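Local coordinates for mitogen-activated protein kinase, putative (Map kinase-like protein) (Leishmania major, PDB 3PG1) that probably acts as a serine/threonine protein kinase of the MAP kinase family, binding ATP and transferring phosphate to its protein targets, at residues 22-27 with 94-99; 149-154 with 211-216; 232-237 with 244-249. All coordinates share one frame; numbering follows the deposited sequence.

Contact 1: residues 22-27 with 94-99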
ATOM      1  N   SER A  22     -27.165  -8.924  10.109  1.00 71.75           N
ATOM      2  CA  SER A  22     -25.702  -8.838  10.206  1.00 69.13           C
ATOM      3  C   SER A  22     -25.209  -8.804  11.664  1.00 74.65           C
ATOM      4  O   SER A  22     -25.926  -8.293  12.544  1.00 75.57           O
ATOM      5  CB  SER A  22     -25.180  -7.628   9.431  1.00 69.25           C
ATOM      6  OG  SER A  22     -24.723  -6.583  10.277  1.00 72.85           O
ATOM      7  N   PRO A  23     -23.989  -9.331  11.941  1.00 70.76           N
ATOM      8  CA  PRO A  23     -23.487  -9.320  13.330  1.00 72.69           C
ATOM      9  C   PRO A  23     -22.877  -7.978  13.771  1.00 77.55           C
ATOM     10  O   PRO A  23     -22.240  -7.916  14.829  1.00 80.57           O
ATOM     11  CB  PRO A  23     -22.438 -10.440  13.324  1.00 73.14           C
ATOM     12  CG  PRO A  23     -21.908 -10.440  11.931  1.00 74.34           C
ATOM     13  CD  PRO A  23     -23.045 -10.018  11.030  1.00 70.02           C
ATOM     14  N   TYR A  24     -23.091  -6.911  12.980  1.00 70.83           N
ATOM     15  CA  TYR A  24     -22.504  -5.594  13.204  1.00 69.84           C
ATOM     16  C   TYR A  24     -23.373  -4.539  13.848  1.00 77.13           C
ATOM     17  O   TYR A  24     -24.598  -4.574  13.750  1.00 79.17           O
ATOM     18  CB  TYR A  24     -21.864  -5.052  11.904  1.00 67.94           C
ATOM     19  CG  TYR A  24     -20.936  -6.052  11.251  1.00 67.69           C
ATOM     20  CD1 TYR A  24     -19.663  -6.285  11.762  1.00 68.33           C
ATOM     21  CD2 TYR A  24     -21.353  -6.807  10.159  1.00 67.61           C
ATOM     22  CE1 TYR A  24     -18.822  -7.240  11.194  1.00 67.71           C
ATOM     23  CE2 TYR A  24     -20.521  -7.759   9.580  1.00 66.66           C
ATOM     24  CZ  TYR A  24     -19.256  -7.976  10.103  1.00 72.70           C
ATOM     25  OH  TYR A  24     -18.434  -8.922   9.538  1.00 71.43           O
ATOM     26  N   THR A  25     -22.707  -3.592  14.512  1.00 75.34           N
ATOM     27  CA  THR A  25     -23.299  -2.424  15.154  1.00 78.21           C
ATOM     28  C   THR A  25     -22.525  -1.216  14.613  1.00 83.07           C
ATOM     29  O   THR A  25     -21.345  -1.056  14.939  1.00 82.19           O
ATOM     30  CB  THR A  25     -23.248  -2.551  16.697  1.00 85.04           C
ATOM     31  OG1 THR A  25     -23.879  -3.767  17.102  1.00 83.23           O
ATOM     32  CG2 THR A  25     -23.902  -1.365  17.405  1.00 84.71           C
ATOM     33  N   VAL A  26     -23.168  -0.415  13.744  1.00 81.09           N
ATOM     34  CA  VAL A  26     -22.580   0.788  13.129  1.00 81.14           C
ATOM     35  C   VAL A  26     -22.538   1.892  14.195  1.00 89.45           C
ATOM     36  O   VAL A  26     -23.586   2.388  14.605  1.00 90.82           O
ATOM     37  CB  VAL A  26     -23.345   1.244  11.856  1.00 83.89           C
ATOM     38  CG1 VAL A  26     -22.607   2.366  11.138  1.00 82.50           C
ATOM     39  CG2 VAL A  26     -23.604   0.079  10.911  1.00 82.20           C
ATOM     40  N   GLN A  27     -21.330   2.248  14.655  1.00 87.55           N
ATOM     41  CA  GLN A  27     -21.137   3.236  15.711  1.00 90.31           C
ATOM     42  C   GLN A  27     -21.010   4.669  15.208  1.00 97.05           C
ATOM     43  O   GLN A  27     -21.712   5.549  15.709  1.00 99.44           O
ATOM     44  CB  GLN A  27     -19.939   2.867  16.601  1.00 91.90           C
ATOM     45  CG  GLN A  27     -20.194   1.699  17.552  1.00103.34           C
ATOM     46  CD  GLN A  27     -19.033   1.460  18.492  1.00121.61           C
ATOM     47  OE1 GLN A  27     -17.864   1.386  18.088  1.00110.58           O
ATOM     48  NE2 GLN A  27     -19.333   1.322  19.777  1.00119.78           N
ATOM     49  N   LEU A  94      -9.644  -9.323   4.146  1.00 54.08           N
ATOM     50  CA  LEU A  94     -11.094  -9.187   4.213  1.00 57.11           C
ATOM     51  C   LEU A  94     -11.538  -9.918   5.475  1.00 57.79           C
ATOM     52  O   LEU A  94     -11.186 -11.091   5.653  1.00 56.32           O
ATOM     53  CB  LEU A  94     -11.780  -9.844   2.996  1.00 58.74           C
ATOM     54  CG  LEU A  94     -12.144  -8.983   1.803  1.00 64.76           C
ATOM     55  CD1 LEU A  94     -12.795  -9.834   0.732  1.00 66.82           C
ATOM     56  CD2 LEU A  94     -13.083  -7.850   2.183  1.00 68.17           C
ATOM     57  N   ARG A  95     -12.247  -9.216   6.368  1.00 55.64           N
ATOM     58  CA  ARG A  95     -12.841  -9.797   7.588  1.00 56.79           C
ATOM     59  C   ARG A  95     -14.160 -10.405   7.181  1.00 58.35           C
ATOM     60  O   ARG A  95     -14.636 -11.375   7.787  1.00 59.15           O
ATOM     61  CB  ARG A  95     -13.140  -8.714   8.653  1.00 61.45           C
ATOM     62  CG  ARG A  95     -11.925  -8.217   9.423  1.00 75.38           C
ATOM     63  CD  ARG A  95     -11.455  -9.186  10.481  1.00 83.65           C
ATOM     64  NE  ARG A  95     -12.285  -9.150  11.684  1.00 88.40           N
ATOM     65  CZ  ARG A  95     -11.855  -9.518  12.886  1.00101.92           C
ATOM     66  NH1 ARG A  95     -10.603  -9.928  13.055  1.00 89.47           N
ATOM     67  NH2 ARG A  95     -12.669  -9.467  13.932  1.00 90.75           N
ATOM     68  N   ASP A  96     -14.786  -9.772   6.180  1.00 52.26           N
ATOM     69  CA  ASP A  96     -16.086 -10.163   5.653  1.00 52.52           C
ATOM     70  C   ASP A  96     -16.364  -9.472   4.323  1.00 56.52           C
ATOM     71  O   ASP A  96     -15.840  -8.398   4.047  1.00 52.44           O
ATOM     72  CB  ASP A  96     -17.190  -9.819   6.664  1.00 54.25           C
ATOM     73  CG  ASP A  96     -18.472 -10.607   6.538  1.00 57.27           C
ATOM     74  OD1 ASP A  96     -18.560 -11.456   5.627  1.00 58.46           O
ATOM     75  OD2 ASP A  96     -19.392 -10.370   7.348  1.00 54.94           O
ATOM     76  N   ILE A  97     -17.221 -10.103   3.519  1.00 56.77           N
ATOM     77  CA  ILE A  97     -17.683  -9.635   2.217  1.00 56.90           C
ATOM     78  C   ILE A  97     -19.070 -10.243   1.939  1.00 62.76           C
ATOM     79  O   ILE A  97     -19.298 -11.437   2.174  1.00 61.42           O
ATOM     80  CB  ILE A  97     -16.660  -9.895   1.078  1.00 58.89           C
ATOM     81  CG1 ILE A  97     -17.160  -9.279  -0.261  1.00 59.70           C
ATOM     82  CG2 ILE A  97     -16.279 -11.403   0.961  1.00 59.61           C
ATOM     83  CD1 ILE A  97     -16.205  -9.243  -1.384  1.00 68.01           C
ATOM     84  N   PHE A  98     -19.998  -9.398   1.481  1.00 61.52           N
ATOM     85  CA  PHE A  98     -21.373  -9.783   1.154  1.00 63.46           C
ATOM     86  C   PHE A  98     -21.942  -8.864   0.081  1.00 72.62           C
ATOM     87  O   PHE A  98     -21.641  -7.664   0.073  1.00 72.61           O
ATOM     88  CB  PHE A  98     -22.290  -9.927   2.402  1.00 65.40           C
ATOM     89  CG  PHE A  98     -22.131  -8.909   3.510  1.00 65.04           C
ATOM     90  CD1 PHE A  98     -21.095  -9.014   4.434  1.00 66.08           C
ATOM     91  CD2 PHE A  98     -23.060  -7.892   3.678  1.00 66.46           C
ATOM     92  CE1 PHE A  98     -20.948  -8.072   5.460  1.00 66.15           C
ATOM     93  CE2 PHE A  98     -22.929  -6.969   4.723  1.00 68.35           C
ATOM     94  CZ  PHE A  98     -21.867  -7.056   5.598  1.00 65.17           C
ATOM     95  N   VAL A  99     -22.697  -9.447  -0.865  1.00 72.56           N
ATOM     96  CA  VAL A  99     -23.270  -8.746  -2.014  1.00 73.94           C
ATOM     97  C   VAL A  99     -24.782  -8.840  -2.055  1.00 80.05           C
ATOM     98  O   VAL A  99     -25.344  -9.933  -1.925  1.00 81.60           O
ATOM     99  CB  VAL A  99     -22.647  -9.196  -3.365  1.00 78.79           C
ATOM    100  CG1 VAL A  99     -21.296  -8.535  -3.601  1.00 76.99           C
ATOM    101  CG2 VAL A  99     -22.532 -10.720  -3.460  1.00 79.53           C
TER

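Contact 2: residues 149-154 with 211-216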
ATOM      1  N   VAL A 149       5.602 -10.901   0.903  1.00 24.87           N
ATOM      2  CA  VAL A 149       4.391 -11.691   0.668  1.00 25.26           C
ATOM      3  C   VAL A 149       3.688 -11.177  -0.615  1.00 25.41           C
ATOM      4  O   VAL A 149       3.322 -11.979  -1.482  1.00 23.46           O
ATOM      5  CB  VAL A 149       3.452 -11.726   1.929  1.00 30.10           C
ATOM      6  CG1 VAL A 149       2.133 -12.466   1.622  1.00 30.87           C
ATOM      7  CG2 VAL A 149       4.175 -12.402   3.098  1.00 29.80           C
ATOM      8  N   LEU A 150       3.532  -9.865  -0.743  1.00 23.02           N
ATOM      9  CA  LEU A 150       2.923  -9.326  -1.953  1.00 24.50           C
ATOM     10  C   LEU A 150       3.771  -9.717  -3.188  1.00 26.16           C
ATOM     11  O   LEU A 150       3.253 -10.317  -4.123  1.00 28.22           O
ATOM     12  CB  LEU A 150       2.843  -7.782  -1.865  1.00 24.39           C
ATOM     13  CG  LEU A 150       1.897  -7.173  -0.817  1.00 29.24           C
ATOM     14  CD1 LEU A 150       2.038  -5.632  -0.826  1.00 28.34           C
ATOM     15  CD2 LEU A 150       0.433  -7.606  -1.033  1.00 28.20           C
ATOM     16  N   HIS A 151       5.087  -9.493  -3.119  1.00 23.37           N
ATOM     17  CA  HIS A 151       6.023  -9.748  -4.240  1.00 22.36           C
ATOM     18  C   HIS A 151       6.069 -11.210  -4.631  1.00 26.21           C
ATOM     19  O   HIS A 151       6.118 -11.506  -5.839  1.00 25.93           O
ATOM     20  CB  HIS A 151       7.421  -9.226  -3.904  1.00 22.54           C
ATOM     21  CG  HIS A 151       7.494  -7.728  -3.748  1.00 24.39           C
ATOM     22  ND1 HIS A 151       8.645  -7.114  -3.276  1.00 24.18           N
ATOM     23  CD2 HIS A 151       6.540  -6.780  -3.968  1.00 24.92           C
ATOM     24  CE1 HIS A 151       8.355  -5.815  -3.219  1.00 23.84           C
ATOM     25  NE2 HIS A 151       7.079  -5.582  -3.577  1.00 23.94           N
ATOM     26  N   GLU A 152       5.952 -12.120  -3.634  1.00 24.13           N
ATOM     27  CA  GLU A 152       5.950 -13.571  -3.914  1.00 25.30           C
ATOM     28  C   GLU A 152       4.692 -13.968  -4.714  1.00 30.90           C
ATOM     29  O   GLU A 152       4.740 -14.930  -5.483  1.00 31.64           O
ATOM     30  CB  GLU A 152       6.132 -14.413  -2.625  1.00 26.83           C
ATOM     31  CG  GLU A 152       7.534 -14.293  -2.017  1.00 35.05           C
ATOM     32  CD  GLU A 152       8.626 -14.826  -2.921  1.00 40.62           C
ATOM     33  OE1 GLU A 152       8.577 -16.038  -3.200  1.00 40.14           O
ATOM     34  OE2 GLU A 152       9.397 -14.031  -3.500  1.00 34.97           O
ATOM     35  N   ALA A 153       3.602 -13.198  -4.588  1.00 25.81           N
ATOM     36  CA  ALA A 153       2.385 -13.434  -5.376  1.00 27.28           C
ATOM     37  C   ALA A 153       2.353 -12.593  -6.699  1.00 31.42           C
ATOM     38  O   ALA A 153       1.327 -12.596  -7.377  1.00 32.67           O
ATOM     39  CB  ALA A 153       1.156 -13.107  -4.539  1.00 29.26           C
ATOM     40  N   GLY A 154       3.456 -11.930  -7.060  1.00 30.13           N
ATOM     41  CA  GLY A 154       3.537 -11.091  -8.263  1.00 30.53           C
ATOM     42  C   GLY A 154       2.833  -9.744  -8.133  1.00 34.96           C
ATOM     43  O   GLY A 154       2.523  -9.097  -9.133  1.00 36.70           O
ATOM     44  N   PHE A 211       8.685  -0.511 -14.740  1.00 26.65           N
ATOM     45  CA  PHE A 211       8.995  -0.591 -13.295  1.00 27.17           C
ATOM     46  C   PHE A 211       8.629  -1.998 -12.791  1.00 31.49           C
ATOM     47  O   PHE A 211       7.747  -2.686 -13.363  1.00 28.95           O
ATOM     48  CB  PHE A 211       8.247   0.482 -12.465  1.00 28.76           C
ATOM     49  CG  PHE A 211       6.762   0.242 -12.441  1.00 31.90           C
ATOM     50  CD1 PHE A 211       5.940   0.743 -13.456  1.00 36.89           C
ATOM     51  CD2 PHE A 211       6.175  -0.486 -11.413  1.00 33.93           C
ATOM     52  CE1 PHE A 211       4.559   0.523 -13.430  1.00 38.29           C
ATOM     53  CE2 PHE A 211       4.795  -0.709 -11.392  1.00 37.79           C
ATOM     54  CZ  PHE A 211       4.001  -0.221 -12.412  1.00 38.22           C
ATOM     55  N   THR A 212       9.248  -2.382 -11.670  1.00 27.52           N
ATOM     56  CA  THR A 212       9.027  -3.706 -11.088  1.00 26.37           C
ATOM     57  C   THR A 212       8.769  -3.599  -9.579  1.00 27.93           C
ATOM     58  O   THR A 212       8.690  -2.505  -9.034  1.00 25.35           O
ATOM     59  CB  THR A 212      10.252  -4.628 -11.395  1.00 27.94           C
ATOM     60  OG1 THR A 212      11.380  -4.254 -10.573  1.00 27.67           O
ATOM     61  CG2 THR A 212      10.636  -4.655 -12.901  1.00 27.64           C
ATOM     62  N   LYS A 213       8.730  -4.755  -8.890  1.00 23.69           N
ATOM     63  CA  LYS A 213       8.544  -4.830  -7.428  1.00 22.88           C
ATOM     64  C   LYS A 213       9.643  -4.054  -6.674  1.00 24.83           C
ATOM     65  O   LYS A 213       9.416  -3.635  -5.535  1.00 22.29           O
ATOM     66  CB  LYS A 213       8.517  -6.312  -6.977  1.00 23.21           C
ATOM     67  CG  LYS A 213       9.796  -7.065  -7.293  1.00 28.03           C
ATOM     68  CD  LYS A 213       9.534  -8.564  -6.994  1.00 33.97           C
ATOM     69  CE  LYS A 213      10.674  -9.448  -7.403  1.00 49.54           C
ATOM     70  NZ  LYS A 213      10.279 -10.880  -7.314  1.00 54.11           N
ATOM     71  N   LEU A 214      10.817  -3.814  -7.332  1.00 20.35           N
ATOM     72  CA  LEU A 214      11.853  -2.978  -6.689  1.00 20.56           C
ATOM     73  C   LEU A 214      11.466  -1.552  -6.356  1.00 22.39           C
ATOM     74  O   LEU A 214      12.055  -0.951  -5.440  1.00 20.38           O
ATOM     75  CB  LEU A 214      13.156  -3.012  -7.482  1.00 22.33           C
ATOM     76  CG  LEU A 214      13.791  -4.393  -7.229  1.00 29.17           C
ATOM     77  CD1 LEU A 214      14.590  -4.808  -8.349  1.00 30.85           C
ATOM     78  CD2 LEU A 214      14.471  -4.424  -5.839  1.00 31.30           C
ATOM     79  N   VAL A 215      10.399  -1.038  -6.989  1.00 20.69           N
ATOM     80  CA  VAL A 215       9.932   0.308  -6.579  1.00 20.58           C
ATOM     81  C   VAL A 215       9.534   0.312  -5.074  1.00 25.18           C
ATOM     82  O   VAL A 215       9.688   1.329  -4.375  1.00 23.39           O
ATOM     83  CB  VAL A 215       8.798   0.887  -7.469  1.00 23.16           C
ATOM     84  CG1 VAL A 215       9.239   0.980  -8.935  1.00 20.49           C
ATOM     85  CG2 VAL A 215       7.469   0.142  -7.292  1.00 23.82           C
ATOM     86  N   ASP A 216       8.985  -0.827  -4.593  1.00 21.45           N
ATOM     87  CA  ASP A 216       8.558  -0.927  -3.194  1.00 21.41           C
ATOM     88  C   ASP A 216       9.718  -0.892  -2.224  1.00 25.23           C
ATOM     89  O   ASP A 216       9.534  -0.421  -1.093  1.00 23.67           O
ATOM     90  CB  ASP A 216       7.692  -2.181  -2.927  1.00 23.46           C
ATOM     91  CG  ASP A 216       6.358  -2.149  -3.653  1.00 24.58           C
ATOM     92  OD1 ASP A 216       5.771  -3.234  -3.854  1.00 23.09           O
ATOM     93  OD2 ASP A 216       5.891  -1.028  -4.004  1.00 24.02           O
TER
HETATM   94  O   HOH W   1       7.758 -11.248  -7.920  1.00 60.19           O
HETATM   95  O   HOH W   2       9.753 -11.495  -4.866  1.00 46.61           O

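Contact 3: residues 232-237 with 244-249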
ATOM      1  N   ALA A 232      10.358  13.245   6.557  1.00 34.89           N
ATOM      2  CA  ALA A 232      10.572  12.542   5.280  1.00 33.68           C
ATOM      3  C   ALA A 232      11.923  12.920   4.699  1.00 36.33           C
ATOM      4  O   ALA A 232      12.420  14.035   4.906  1.00 36.33           O
ATOM      5  CB  ALA A 232       9.434  12.791   4.294  1.00 33.67           C
ATOM      6  N   LEU A 233      12.543  11.955   4.075  1.00 31.84           N
ATOM      7  CA  LEU A 233      13.884  12.048   3.531  1.00 31.77           C
ATOM      8  C   LEU A 233      14.014  12.952   2.298  1.00 32.62           C
ATOM      9  O   LEU A 233      14.951  13.726   2.229  1.00 32.70           O
ATOM     10  CB  LEU A 233      14.368  10.613   3.195  1.00 31.04           C
ATOM     11  CG  LEU A 233      15.792  10.474   2.725  1.00 35.99           C
ATOM     12  CD1 LEU A 233      16.739  11.108   3.719  1.00 37.92           C
ATOM     13  CD2 LEU A 233      16.140   9.002   2.517  1.00 34.60           C
ATOM     14  N   PHE A 234      13.126  12.799   1.309  1.00 30.32           N
ATOM     15  CA  PHE A 234      13.189  13.507   0.025  1.00 28.61           C
ATOM     16  C   PHE A 234      11.910  14.274  -0.215  1.00 31.50           C
ATOM     17  O   PHE A 234      10.961  13.770  -0.859  1.00 28.95           O
ATOM     18  CB  PHE A 234      13.439  12.503  -1.103  1.00 27.51           C
ATOM     19  CG  PHE A 234      14.671  11.614  -0.998  1.00 27.39           C
ATOM     20  CD1 PHE A 234      14.549  10.222  -0.995  1.00 28.66           C
ATOM     21  CD2 PHE A 234      15.945  12.168  -0.891  1.00 28.98           C
ATOM     22  CE1 PHE A 234      15.693   9.396  -0.963  1.00 29.26           C
ATOM     23  CE2 PHE A 234      17.081  11.343  -0.822  1.00 30.80           C
ATOM     24  CZ  PHE A 234      16.945   9.959  -0.903  1.00 28.73           C
ATOM     25  N   ARG A 235      11.891  15.506   0.290  1.00 27.57           N
ATOM     26  CA  ARG A 235      10.687  16.361   0.304  1.00 29.80           C
ATOM     27  C   ARG A 235      10.644  17.342  -0.837  1.00 35.20           C
ATOM     28  O   ARG A 235      10.587  18.535  -0.608  1.00 37.48           O
ATOM     29  CB  ARG A 235      10.530  17.068   1.674  1.00 32.50           C
ATOM     30  CG  ARG A 235      10.439  16.051   2.816  1.00 37.93           C
ATOM     31  CD  ARG A 235      10.170  16.680   4.187  1.00 39.36           C
ATOM     32  NE  ARG A 235      11.047  17.805   4.523  1.00 51.53           N
ATOM     33  CZ  ARG A 235      12.336  17.718   4.850  1.00 67.20           C
ATOM     34  NH1 ARG A 235      12.962  16.546   4.813  1.00 45.42           N
ATOM     35  NH2 ARG A 235      13.017  18.806   5.187  1.00 55.36           N
ATOM     36  N   GLY A 236      10.659  16.826  -2.067  1.00 33.79           N
ATOM     37  CA  GLY A 236      10.657  17.669  -3.248  1.00 34.29           C
ATOM     38  C   GLY A 236       9.265  18.141  -3.619  1.00 37.03           C
ATOM     39  O   GLY A 236       8.271  17.631  -3.103  1.00 38.57           O
ATOM     40  N   SER A 237       9.185  19.060  -4.553  1.00 30.32           N
ATOM     41  CA  SER A 237       7.896  19.598  -5.008  1.00 29.89           C
ATOM     42  C   SER A 237       7.747  19.547  -6.519  1.00 33.66           C
ATOM     43  O   SER A 237       6.711  19.975  -7.045  1.00 31.72           O
ATOM     44  CB  SER A 237       7.734  21.033  -4.527  1.00 34.06           C
ATOM     45  OG  SER A 237       8.705  21.873  -5.134  1.00 38.03           O
ATOM     46  N   ASN A 244      16.810  16.038  -7.771  1.00 29.73           N
ATOM     47  CA  ASN A 244      17.970  16.689  -7.191  1.00 30.09           C
ATOM     48  C   ASN A 244      18.159  16.293  -5.725  1.00 31.78           C
ATOM     49  O   ASN A 244      19.272  15.995  -5.328  1.00 32.19           O
ATOM     50  CB  ASN A 244      17.897  18.220  -7.343  1.00 32.71           C
ATOM     51  CG  ASN A 244      19.168  18.877  -6.876  1.00 41.88           C
ATOM     52  OD1 ASN A 244      20.185  18.843  -7.564  1.00 46.25           O
ATOM     53  ND2 ASN A 244      19.132  19.520  -5.724  1.00 38.60           N
ATOM     54  N   LYS A 245      17.086  16.301  -4.925  1.00 28.70           N
ATOM     55  CA  LYS A 245      17.147  15.890  -3.521  1.00 28.89           C
ATOM     56  C   LYS A 245      17.641  14.459  -3.374  1.00 31.16           C
ATOM     57  O   LYS A 245      18.389  14.154  -2.448  1.00 30.47           O
ATOM     58  CB  LYS A 245      15.770  16.062  -2.860  1.00 30.39           C
ATOM     59  CG  LYS A 245      15.572  17.556  -2.491  1.00 33.46           C
ATOM     60  CD  LYS A 245      14.139  17.872  -2.137  1.00 41.02           C
ATOM     61  CE  LYS A 245      13.933  19.365  -2.014  1.00 49.43           C
ATOM     62  NZ  LYS A 245      13.843  20.015  -3.354  1.00 55.33           N
ATOM     63  N   ILE A 246      17.242  13.583  -4.307  1.00 26.93           N
ATOM     64  CA  ILE A 246      17.646  12.185  -4.266  1.00 25.37           C
ATOM     65  C   ILE A 246      19.149  12.069  -4.570  1.00 31.24           C
ATOM     66  O   ILE A 246      19.886  11.402  -3.828  1.00 28.79           O
ATOM     67  CB  ILE A 246      16.788  11.348  -5.274  1.00 25.82           C
ATOM     68  CG1 ILE A 246      15.318  11.212  -4.794  1.00 24.30           C
ATOM     69  CG2 ILE A 246      17.455   9.961  -5.524  1.00 25.15           C
ATOM     70  CD1 ILE A 246      14.299  10.499  -5.880  1.00 27.60           C
ATOM     71  N   VAL A 247      19.574  12.670  -5.693  1.00 30.47           N
ATOM     72  CA  VAL A 247      20.960  12.646  -6.178  1.00 33.02           C
ATOM     73  C   VAL A 247      21.948  13.284  -5.173  1.00 37.49           C
ATOM     74  O   VAL A 247      23.032  12.753  -4.987  1.00 38.16           O
ATOM     75  CB  VAL A 247      21.051  13.213  -7.621  1.00 39.36           C
ATOM     76  CG1 VAL A 247      22.478  13.582  -8.004  1.00 42.74           C
ATOM     77  CG2 VAL A 247      20.465  12.218  -8.621  1.00 37.82           C
ATOM     78  N   GLU A 248      21.532  14.336  -4.472  1.00 33.38           N
ATOM     79  CA  GLU A 248      22.304  14.981  -3.411  1.00 35.46           C
ATOM     80  C   GLU A 248      22.690  13.960  -2.344  1.00 39.46           C
ATOM     81  O   GLU A 248      23.763  14.061  -1.779  1.00 41.38           O
ATOM     82  CB  GLU A 248      21.496  16.076  -2.721  1.00 37.62           C
ATOM     83  CG  GLU A 248      21.524  17.419  -3.405  1.00 55.60           C
ATOM     84  CD  GLU A 248      20.776  18.522  -2.671  1.00 78.41           C
ATOM     85  OE1 GLU A 248      20.150  18.239  -1.622  1.00 58.88           O
ATOM     86  OE2 GLU A 248      20.769  19.665  -3.183  1.00 76.12           O
ATOM     87  N   VAL A 249      21.825  12.980  -2.073  1.00 36.43           N
ATOM     88  CA  VAL A 249      22.084  11.945  -1.079  1.00 35.18           C
ATOM     89  C   VAL A 249      22.821  10.770  -1.725  1.00 43.28           C
ATOM     90  O   VAL A 249      23.921  10.428  -1.270  1.00 44.30           O
ATOM     91  CB  VAL A 249      20.775  11.510  -0.340  1.00 36.26           C
ATOM     92  CG1 VAL A 249      20.936  10.164   0.367  1.00 35.94           C
ATOM     93  CG2 VAL A 249      20.316  12.590   0.643  1.00 36.28           C
TER

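Contact 1: residues 22-27 with 94-99
The ring of Tyr-24 meets residues 94-99 along its rim: Asp-96 OD2 lies at the edge, in the ring plane, while the ring of Phe-98 comes up obliquely, with its CE1 4.2 Å from Tyr-24 CE2. One face of the tyrosine is taken by its own neighbour Pro-23, whose CG stands 3.8 Å above the ring plane, shifted toward the rim. The polar link is the bond from Tyr-24 OH to Asp-96 OD2 at 2.8 Å, received by the anti lone pair of the oxygen, the one turned away from OD1. OD2 stays in the ring plane while the carboxylate is turned out of it, the two planes 43° apart. With CG anti to the backbone N (chi1 -157°), Asp-96 presents OD2 to Tyr-24 and places OD1 2.8 Å from Ile-97 N, a weak, bent bond. On the other side, Ser-22 OG accepts from Tyr-24 N at 3.2 Å, an ST turn just before the strand that involves the backbone carrying the tyrosine. Phe-98 is further packed against the ring of Tyr-110 and touches Leu-17 and Met-20, while Arg-95 forms a salt bridge with Asp-43. The backbones of Arg-95 and Asp-96 both face Val-112, a classic beta bulge. Tyr-24, just ahead of strand 25-33, thus reaches Asp-96 and Phe-98 on strand 96-100; these are the two outermost strands of the five-stranded antiparallel, curled sheet that characterises the protein kinase N-lobe.

Contact 2: residues 149-154 with 211-216
His-151 and Asp-216 each carry CG anti to the carbonyl carbon, beside the backbone N (chi1 -65° in the histidine), and these torsions bring imidazole and carboxylate together between the end of helix 133-152 and the start of helix 214-229. In the protein kinase fold these are the αE and αF helices of the C-lobe, and Asp-216 matches the conserved aspartate at the head of αF. His-151 NE2 donates to Asp-216 OD1 at 2.7 Å, with an N-H...O angle of 169°, in the plane of the ring and onto the anti lone pair. The two flat groups are nearly coplanar, 16° apart. Asp-216 is gripped more than once: OD1 also accepts from His-157 N and OD2 from Arg-158 N, so this buried acid ties helix αF to the HRD segment of the catalytic loop as well as to helix αE. Lys-213 covers one face of the imidazole; its CB sits almost on the ring normal, 3.5 Å from the centroid of the His-151 ring, a CH-pi contact. Beyond CG the lysine is extended, and CD continues past the histidine, 3.8 Å from His-151 CB. A Schellman motif ends helix 133-152, with Gly-154 at the positive-phi position and its N bonded to His-151 O at 3.0 Å. That same carbonyl oxygen accepts from a water held by Lys-213 NZ, 2.6 Å from the nitrogen. Lys-213 NZ and Glu-152 OE2, 5.0 Å apart, do not touch. A second water joins them, accepting from NZ and donating to OE2 at 2.9 Å.

Contact 3: residues 232-237 with 244-249
Phe-234 carries the tight part of this contact, its ring lodged against residues 245-249 of the helix while Leu-233 covers the far side. Ile-246 CG1 stands over the centre of one face, 3.9 Å from the centroid of the Phe-234 ring and 12° off the normal, a CH-pi contact in which the two side chains cross at about a right angle. Over the opposite face lies Leu-233 CG, 3.7 Å above the plane, so the ring is clamped by a leucine of its own segment and an isoleucine of the helix. Val-249 comes to the edge, in plane, with CB 3.7 Å from Phe-234 CE2. The ring also runs close to the helix backbone: Phe-234 CE2 is 3.6 Å from Ile-246 CA. Its CG, anti to the carbonyl carbon (chi1 -56°), carries the ring to the helix even though the CB does not itself point there. In the protein kinase fold this is the C-lobe, where the loop after helix αF (214-229) folds back on helix αG (239-250); Phe-234 also touches Cys-222 of αF, and Ile-246 touches Trp-218, so αF meets both of these side chains. On the partly exposed side the outer part of Lys-245 runs along loop backbone, without interlocking side chains: CD is 3.6 Å from Gly-236 N and CE 3.7 Å from Arg-235 O. No hydrogen bond joins the two segments anywhere. A bend at chi4 turns Lys-245 NZ back to the helix, where it bonds Asn-241 O. Arg-235 points its CB away from the helix; its NH1 donates to Ala-232 O at 2.6 Å, a bond within the loop, bent at 139° and nearly in the guanidinium plane.

From the N terminus, contact 1 closes a loop of 66 residues that takes in strands 36-42 and 48-54 and helix 70-85, joining the approach to strand 25-33 with strand 96-100, at opposite edges of the N-lobe sheet. Contact 2 then closes 56 residues holding the catalytic loop and the unmodelled stretch 181-195, and ties helix 133-152 to helix 214-229 within the C-lobe. Contact 3 closes only six residues, where the chain leaving helix 214-229 folds onto helix 239-250. The three are in series, with none nested or crossed. Between centres, contacts 2 and 3 lie about 23 Å apart, consecutive through helix 214-229, and contacts 1 and 3 about 43 Å apart, on opposite sides of the chain's centre.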